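Local atomic coordinates of oxalate biosynthetic component 1 (Burkholderia thailandensis, PDB entry 5IKY), a protein that probably makes oxalate in quorum sensing-dependent oxalogenesis, as a bifunctional enzyme that combines serine hydrolase and lyase activities. Residues G471-V474 against G475-A479; N207-V210 against D211-E215; K493-G496 against T497-V501. One frame throughout, in Å; residues are numbered along the deposited sequence.

Contact 1 (G471-V474 against G475-A479); sequences GIRV and GLEDA. With MG (magnesium ion), chain B.
Arg473 reaches from the end of a strand over the following turn to meet two acids, Glu477 and Asp478, in a small salt-bridge network. It grips Asp478 side-on: Arg473 NE donates to Asp478 OD2 at 3.2 Å and Arg473 NH2 to Asp478 OD1 at 3.0 Å. Guanidinium and carboxylate are nearly coplanar, and both oxygens use their syn lone pairs. The arginine chain leaves with CG anti to the backbone N (chi1 174°), then bends at chi3 (132°), which turns NE and NH2 toward Asp478.

Arg473 meets Glu477 through charge rather than a directed hydrogen bond. The Glu477 carboxylate is turned 56° from the guanidinium; its OE1 stands 3.5 Å from Arg473 NH2, well out of the guanidinium plane, and its OE2 approaches Arg473 NH2 obliquely at 3.0 Å. The same OE2 binds the magnesium ion at 2.4 Å, with His227 and a water as further ligands; Arg473 thus lies in the second shell and probably steadies this ligand.

In the backbone, Gly475 O accepts from both Asp478 N and Ala479 N, tightening the turn, and at the angles of Gly475 a beta carbon would run into Val474 O.

Strand 471-474 belongs to a parallel barrel, paired with strands 4-9 and 446-451. Ile472 and Val474 pack on helices 460-466 and 497-510, while the metal sits beyond the strand's carboxy end, as expected of a TIM barrel.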
loop_
_atom_site.group_PDB
_atom_site.type_symbol
_atom_site.label_atom_id
_atom_site.label_comp_id
_atom_site.label_asym_id
_atom_site.label_seq_id
_atom_site.Cartn_x
_atom_site.Cartn_y
_atom_site.Cartn_z
ATOM N N GLY A 471 -11.881 4.269 17.266
ATOM C CA GLY A 471 -11.931 3.614 15.974
ATOM C C GLY A 471 -13.324 3.463 15.399
ATOM O O GLY A 471 -14.319 3.466 16.121
ATOM N N ILE A 472 -13.387 3.338 14.078
ATOM C CA ILE A 472 -14.644 3.113 13.376
ATOM C C ILE A 472 -14.499 1.903 12.463
ATOM O O ILE A 472 -13.499 1.771 11.755
ATOM C CB ILE A 472 -15.062 4.341 12.545
ATOM C CG1 ILE A 472 -15.198 5.576 13.436
ATOM C CG2 ILE A 472 -16.363 4.077 11.821
ATOM C CD1 ILE A 472 -15.551 6.838 12.676
ATOM N N ARG A 473 -15.489 1.017 12.483
ATOM C CA ARG A 473 -15.453 -0.174 11.643
ATOM C C ARG A 473 -16.491 -0.129 10.522
ATOM O O ARG A 473 -17.636 0.261 10.741
ATOM C CB ARG A 473 -15.671 -1.428 12.486
ATOM C CG ARG A 473 -15.793 -2.696 11.659
ATOM C CD ARG A 473 -15.860 -3.911 12.544
ATOM N NE ARG A 473 -16.952 -4.798 12.165
ATOM C CZ ARG A 473 -17.099 -6.021 12.655
ATOM N NH1 ARG A 473 -16.231 -6.474 13.545
ATOM N NH2 ARG A 473 -18.117 -6.780 12.279
ATOM N N VAL A 474 -16.072 -0.522 9.322
ATOM C CA VAL A 474 -16.982 -0.706 8.193
ATOM C C VAL A 474 -16.646 -2.007 7.463
ATOM O O VAL A 474 -15.679 -2.688 7.803
ATOM C CB VAL A 474 -16.916 0.469 7.193
ATOM C CG1 VAL A 474 -17.482 1.734 7.811
ATOM C CG2 VAL A 474 -15.488 0.691 6.718
ATOM N N GLY A 475 -17.443 -2.348 6.456
ATOM C CA GLY A 475 -17.199 -3.551 5.680
ATOM C C GLY A 475 -18.475 -4.259 5.276
ATOM O O GLY A 475 -19.554 -3.957 5.789
ATOM N N LEU A 476 -18.353 -5.212 4.355
ATOM C CA LEU A 476 -19.514 -5.940 3.858
ATOM C C LEU A 476 -20.152 -6.791 4.951
ATOM O O LEU A 476 -21.330 -7.135 4.868
ATOM C CB LEU A 476 -19.130 -6.815 2.665
ATOM C CG LEU A 476 -18.629 -6.062 1.432
ATOM C CD1 LEU A 476 -18.545 -6.992 0.232
ATOM C CD2 LEU A 476 -19.522 -4.872 1.133
ATOM N N GLU A 477 -19.371 -7.123 5.975
ATOM C CA GLU A 477 -19.892 -7.843 7.133
ATOM C C GLU A 477 -21.053 -7.096 7.778
ATOM O O GLU A 477 -22.025 -7.706 8.227
ATOM C CB GLU A 477 -18.788 -8.071 8.166
ATOM C CG GLU A 477 -19.295 -8.592 9.504
ATOM C CD GLU A 477 -18.183 -9.147 10.376
ATOM O OE1 GLU A 477 -17.016 -9.134 9.933
ATOM O OE2 GLU A 477 -18.483 -9.605 11.498
ATOM N N ASP A 478 -20.952 -5.772 7.810
ATOM C CA ASP A 478 -21.943 -4.943 8.487
ATOM C C ASP A 478 -23.007 -4.419 7.528
ATOM O O ASP A 478 -24.200 -4.464 7.829
ATOM C CB ASP A 478 -21.257 -3.770 9.193
ATOM C CG ASP A 478 -20.193 -4.221 10.179
ATOM O OD1 ASP A 478 -20.279 -5.367 10.674
ATOM O OD2 ASP A 478 -19.273 -3.426 10.464
ATOM N N ALA A 479 -22.572 -3.919 6.376
ATOM C CA ALA A 479 -23.488 -3.339 5.400
ATOM C C ALA A 479 -23.049 -3.656 3.978
ATOM O O ALA A 479 -21.855 -3.707 3.686
ATOM C CB ALA A 479 -23.587 -1.835 5.598
HETATM MG MG MG B . -17.052 -10.679 13.054
HETATM O O HOH W 1 -19.993 -0.823 10.743
HETATM O O HOH W 2 -16.562 -12.083 15.162
#

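Contact 2 (N207-V210 against D211-E215); sequences NGIV and DASRE
From Asn207 to Arg214 the chain keeps regular alpha-helical hydrogen bonds, with Asp211 N to Asn207 O at 3.0 Å, Ala212 N to Gly208 O at 2.9 Å, and Arg214 N to Val210 O continuing the series. One carbonyl carries more than its share. Ile209 O accepts the backbone N of Ser213 and also its hydroxyl, Ser213 OG, which donates at 2.8 Å; the two donors approach from opposite faces of the carbonyl plane. The hydroxyl gets there because OG is set beside the serine's own N, anti to its carbonyl carbon (chi1 -61°), and so points back toward the preceding turn.

One residue further on, Arg214 lays the first part of its side chain over the same turn. Its CG is 3.1 Å from Val210 O and 4.2 Å from Val210 CG1, a contact of aliphatic carbon alongside valine. The chain then bends at chi2 and chi3, and the guanidinium leaves to pair with Glu271 through NH1. Ala212 CB rests 3.5 Å from Gly208 O. On the exposed side, the Asp211 carboxylate lies beside Asn207 O without bonding to it, since both are acceptors; the bond there comes from Asp211 N.

Ile209, Val210 and Ser213 turn to helix 257-270, and Ile209 and Ser213 also reach strand 223-226. The serine, buried against Leu267, Val224 and Leu226, therefore spends its hydroxyl proton within its own helix, while the arginine's charge is met by an acid outside it.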
loop_
_atom_site.group_PDB
_atom_site.type_symbol
_atom_site.label_atom_id
_atom_site.label_comp_id
_atom_site.label_asym_id
_atom_site.label_seq_id
_atom_site.Cartn_x
_atom_site.Cartn_y
_atom_site.Cartn_z
ATOM N N ASN A 207 -8.420 -16.337 -2.037
ATOM C CA ASN A 207 -7.928 -15.299 -2.937
ATOM C C ASN A 207 -8.821 -14.063 -2.946
ATOM O O ASN A 207 -8.329 -12.937 -2.989
ATOM C CB ASN A 207 -7.785 -15.840 -4.360
ATOM C CG ASN A 207 -6.642 -16.823 -4.495
ATOM O OD1 ASN A 207 -5.711 -16.824 -3.690
ATOM N ND2 ASN A 207 -6.700 -17.661 -5.524
ATOM N N GLY A 208 -10.132 -14.277 -2.907
ATOM C CA GLY A 208 -11.072 -13.173 -2.851
ATOM C C GLY A 208 -10.892 -12.354 -1.587
ATOM O O GLY A 208 -10.937 -11.123 -1.619
ATOM N N ILE A 209 -10.680 -13.047 -0.472
ATOM C CA ILE A 209 -10.513 -12.409 0.829
ATOM C C ILE A 209 -9.211 -11.611 0.897
ATOM O O ILE A 209 -9.177 -10.501 1.434
ATOM C CB ILE A 209 -10.551 -13.457 1.962
ATOM C CG1 ILE A 209 -11.964 -14.038 2.084
ATOM C CG2 ILE A 209 -10.101 -12.849 3.286
ATOM C CD1 ILE A 209 -12.038 -15.342 2.843
ATOM N N VAL A 210 -8.142 -12.175 0.346
ATOM C CA VAL A 210 -6.875 -11.460 0.253
ATOM C C VAL A 210 -7.043 -10.165 -0.537
ATOM O O VAL A 210 -6.604 -9.103 -0.102
ATOM C CB VAL A 210 -5.785 -12.326 -0.402
ATOM C CG1 VAL A 210 -4.607 -11.468 -0.838
ATOM C CG2 VAL A 210 -5.333 -13.412 0.558
ATOM N N ASP A 211 -7.702 -10.254 -1.689
ATOM C CA ASP A 211 -7.916 -9.083 -2.534
ATOM C C ASP A 211 -8.771 -8.020 -1.847
ATOM O O ASP A 211 -8.447 -6.834 -1.895
ATOM C CB ASP A 211 -8.558 -9.490 -3.860
ATOM C CG ASP A 211 -7.590 -10.209 -4.774
ATOM O OD1 ASP A 211 -6.365 -10.033 -4.595
ATOM O OD2 ASP A 211 -8.049 -10.945 -5.674
ATOM N N ALA A 212 -9.856 -8.445 -1.208
ATOM C CA ALA A 212 -10.743 -7.511 -0.522
ATOM C C ALA A 212 -10.004 -6.787 0.600
ATOM O O ALA A 212 -10.234 -5.601 0.844
ATOM C CB ALA A 212 -11.963 -8.237 0.025
ATOM N N SER A 213 -9.112 -7.507 1.271
ATOM C CA SER A 213 -8.312 -6.934 2.346
ATOM C C SER A 213 -7.349 -5.877 1.817
ATOM O O SER A 213 -7.240 -4.785 2.380
ATOM C CB SER A 213 -7.537 -8.032 3.073
ATOM O OG SER A 213 -8.420 -8.979 3.652
ATOM N N ARG A 214 -6.654 -6.209 0.732
ATOM C CA ARG A 214 -5.706 -5.292 0.108
ATOM C C ARG A 214 -6.378 -3.988 -0.321
ATOM O O ARG A 214 -5.826 -2.901 -0.129
ATOM C CB ARG A 214 -5.037 -5.956 -1.101
ATOM C CG ARG A 214 -4.275 -7.234 -0.776
ATOM C CD ARG A 214 -2.775 -7.053 -0.907
ATOM N NE ARG A 214 -2.320 -7.107 -2.292
ATOM C CZ ARG A 214 -1.348 -6.350 -2.792
ATOM N NH1 ARG A 214 -0.728 -5.469 -2.020
ATOM N NH2 ARG A 214 -0.996 -6.473 -4.064
ATOM N N GLU A 215 -7.570 -4.102 -0.899
ATOM C CA GLU A 215 -8.325 -2.933 -1.342
ATOM C C GLU A 215 -8.671 -2.032 -0.163
ATOM O O GLU A 215 -8.582 -0.809 -0.251
ATOM C CB GLU A 215 -9.602 -3.359 -2.063
ATOM C CG GLU A 215 -9.373 -4.176 -3.322
ATOM C CD GLU A 215 -10.645 -4.837 -3.820
ATOM O OE1 GLU A 215 -11.724 -4.555 -3.256
ATOM O OE2 GLU A 215 -10.564 -5.642 -4.773
#

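Contact 3 (K493-G496 against T497-V501); sequences KACG and TGDQV
Gly496 and Asp499 carry most of this contact, at the point where an incoming loop turns into a helix, and Ala494 adds an apolar patch. Gly496 holds backbone angles (phi 130°, psi 172°) at which a beta carbon would be jammed against the preceding carbonyl, so the tight entry depends on glycine. Its carbonyl points along the first turn: Gly496 O accepts a weak, strongly bent hydrogen bond from Asp499 N at 3.2 Å, and Asp499 CB comes equally near the same oxygen.

The side chain of Asp499 folds back over the loop. With CG anti to its backbone N (chi1 -159°), OD2 is brought up to Cys495 N and accepts a nearly straight bond of 3.0 Å through the anti lone pair. The same oxygen has a stronger second partner in the salt bridge to Arg492, so one carboxylate ties both a main-chain N-H and a charged group of the approach to the helix. Cys495 CB lies alongside this carboxylate, 3.6 Å from OD2.

Ala494 faces the extended chain of Gln500: its CB sits 3.6 Å from Gln500 NE2 and 3.9 Å from Gln500 CG. That amide nitrogen is itself taken up by the carbonyls of Ala479 and Asn481, which tie the glutamine to the chain that follows strand 471-474.

The loop follows strand 491-493 and opens helix 497-510. Ala494 and Asp499 both rest on Val482 of strand 481-483, while Ala494 makes a backbone bond to Leu480.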
loop_
_atom_site.group_PDB
_atom_site.type_symbol
_atom_site.label_atom_id
_atom_site.label_comp_id
_atom_site.label_asym_id
_atom_site.label_seq_id
_atom_site.Cartn_x
_atom_site.Cartn_y
_atom_site.Cartn_z
ATOM N N LYS A 493 -25.093 -0.540 -4.254
ATOM C CA LYS A 493 -24.344 -1.681 -3.743
ATOM C C LYS A 493 -22.865 -1.328 -3.643
ATOM O O LYS A 493 -22.303 -0.723 -4.557
ATOM C CB LYS A 493 -24.532 -2.904 -4.643
ATOM C CG LYS A 493 -24.601 -4.225 -3.903
ATOM C CD LYS A 493 -25.879 -4.321 -3.086
ATOM C CE LYS A 493 -26.043 -5.701 -2.476
ATOM N NZ LYS A 493 -27.312 -5.819 -1.706
ATOM N N ALA A 494 -22.241 -1.701 -2.531
ATOM C CA ALA A 494 -20.825 -1.430 -2.326
ATOM C C ALA A 494 -19.975 -2.391 -3.153
ATOM O O ALA A 494 -20.169 -3.604 -3.099
ATOM C CB ALA A 494 -20.470 -1.534 -0.848
ATOM N N CYS A 495 -19.029 -1.844 -3.910
ATOM C CA CYS A 495 -18.182 -2.651 -4.787
ATOM C C CYS A 495 -17.049 -3.325 -4.016
ATOM O O CYS A 495 -16.004 -3.643 -4.580
ATOM C CB CYS A 495 -17.607 -1.786 -5.914
ATOM S SG CYS A 495 -18.836 -1.065 -7.024
ATOM N N GLY A 496 -17.269 -3.550 -2.728
ATOM C CA GLY A 496 -16.258 -4.132 -1.869
ATOM C C GLY A 496 -16.111 -3.291 -0.619
ATOM O O GLY A 496 -16.682 -2.204 -0.526
ATOM N N THR A 497 -15.345 -3.791 0.344
ATOM C CA THR A 497 -15.126 -3.070 1.590
ATOM C C THR A 497 -14.319 -1.799 1.340
ATOM O O THR A 497 -14.566 -0.764 1.964
ATOM C CB THR A 497 -14.417 -3.963 2.628
ATOM O OG1 THR A 497 -15.320 -4.988 3.058
ATOM C CG2 THR A 497 -13.980 -3.155 3.839
ATOM N N GLY A 498 -13.372 -1.878 0.408
ATOM C CA GLY A 498 -12.557 -0.733 0.046
ATOM C C GLY A 498 -13.400 0.442 -0.410
ATOM O O GLY A 498 -13.046 1.600 -0.192
ATOM N N ASP A 499 -14.524 0.134 -1.048
ATOM C CA ASP A 499 -15.482 1.148 -1.464
ATOM C C ASP A 499 -15.998 1.914 -0.246
ATOM O O ASP A 499 -16.072 3.143 -0.254
ATOM C CB ASP A 499 -16.645 0.501 -2.219
ATOM C CG ASP A 499 -17.388 1.480 -3.106
ATOM O OD1 ASP A 499 -17.078 2.690 -3.063
ATOM O OD2 ASP A 499 -18.299 1.033 -3.835
ATOM N N GLN A 500 -16.340 1.173 0.805
ATOM C CA GLN A 500 -16.891 1.760 2.022
ATOM C C GLN A 500 -15.830 2.469 2.861
ATOM O O GLN A 500 -16.116 3.477 3.508
ATOM C CB GLN A 500 -17.583 0.682 2.854
ATOM C CG GLN A 500 -18.873 0.168 2.234
ATOM C CD GLN A 500 -19.307 -1.156 2.823
ATOM O OE1 GLN A 500 -18.485 -1.918 3.326
ATOM N NE2 GLN A 500 -20.605 -1.437 2.764
ATOM N N VAL A 501 -14.608 1.942 2.855
ATOM C CA VAL A 501 -13.500 2.591 3.547
ATOM C C VAL A 501 -13.203 3.937 2.895
ATOM O O VAL A 501 -12.921 4.923 3.576
ATOM C CB VAL A 501 -12.231 1.716 3.542
ATOM C CG1 VAL A 501 -11.061 2.469 4.149
ATOM C CG2 VAL A 501 -12.477 0.424 4.302
#

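Overall arrangement
Contacts 1 and 3 are largely buried and touch each other, their centres about 10 Å apart: the turn after strand 471-474 lies against the first turn of helix 497-510, where Gln500 and Thr497 meet it. Contact 2, within helix 206-218, is only partly buried and touches neither; its centre is about 15 Å from that of contact 1 and about 12 Å from that of contact 3. The chemistry follows the place. At the metal, contact 1 is a network of charges; contact 3 uses a carboxylate to hold a loop-to-helix junction; contact 2 relies on repeating backbone bonds supplemented by one hydroxyl. Each of contacts 1 and 3 includes a glycine with constrained backbone angles.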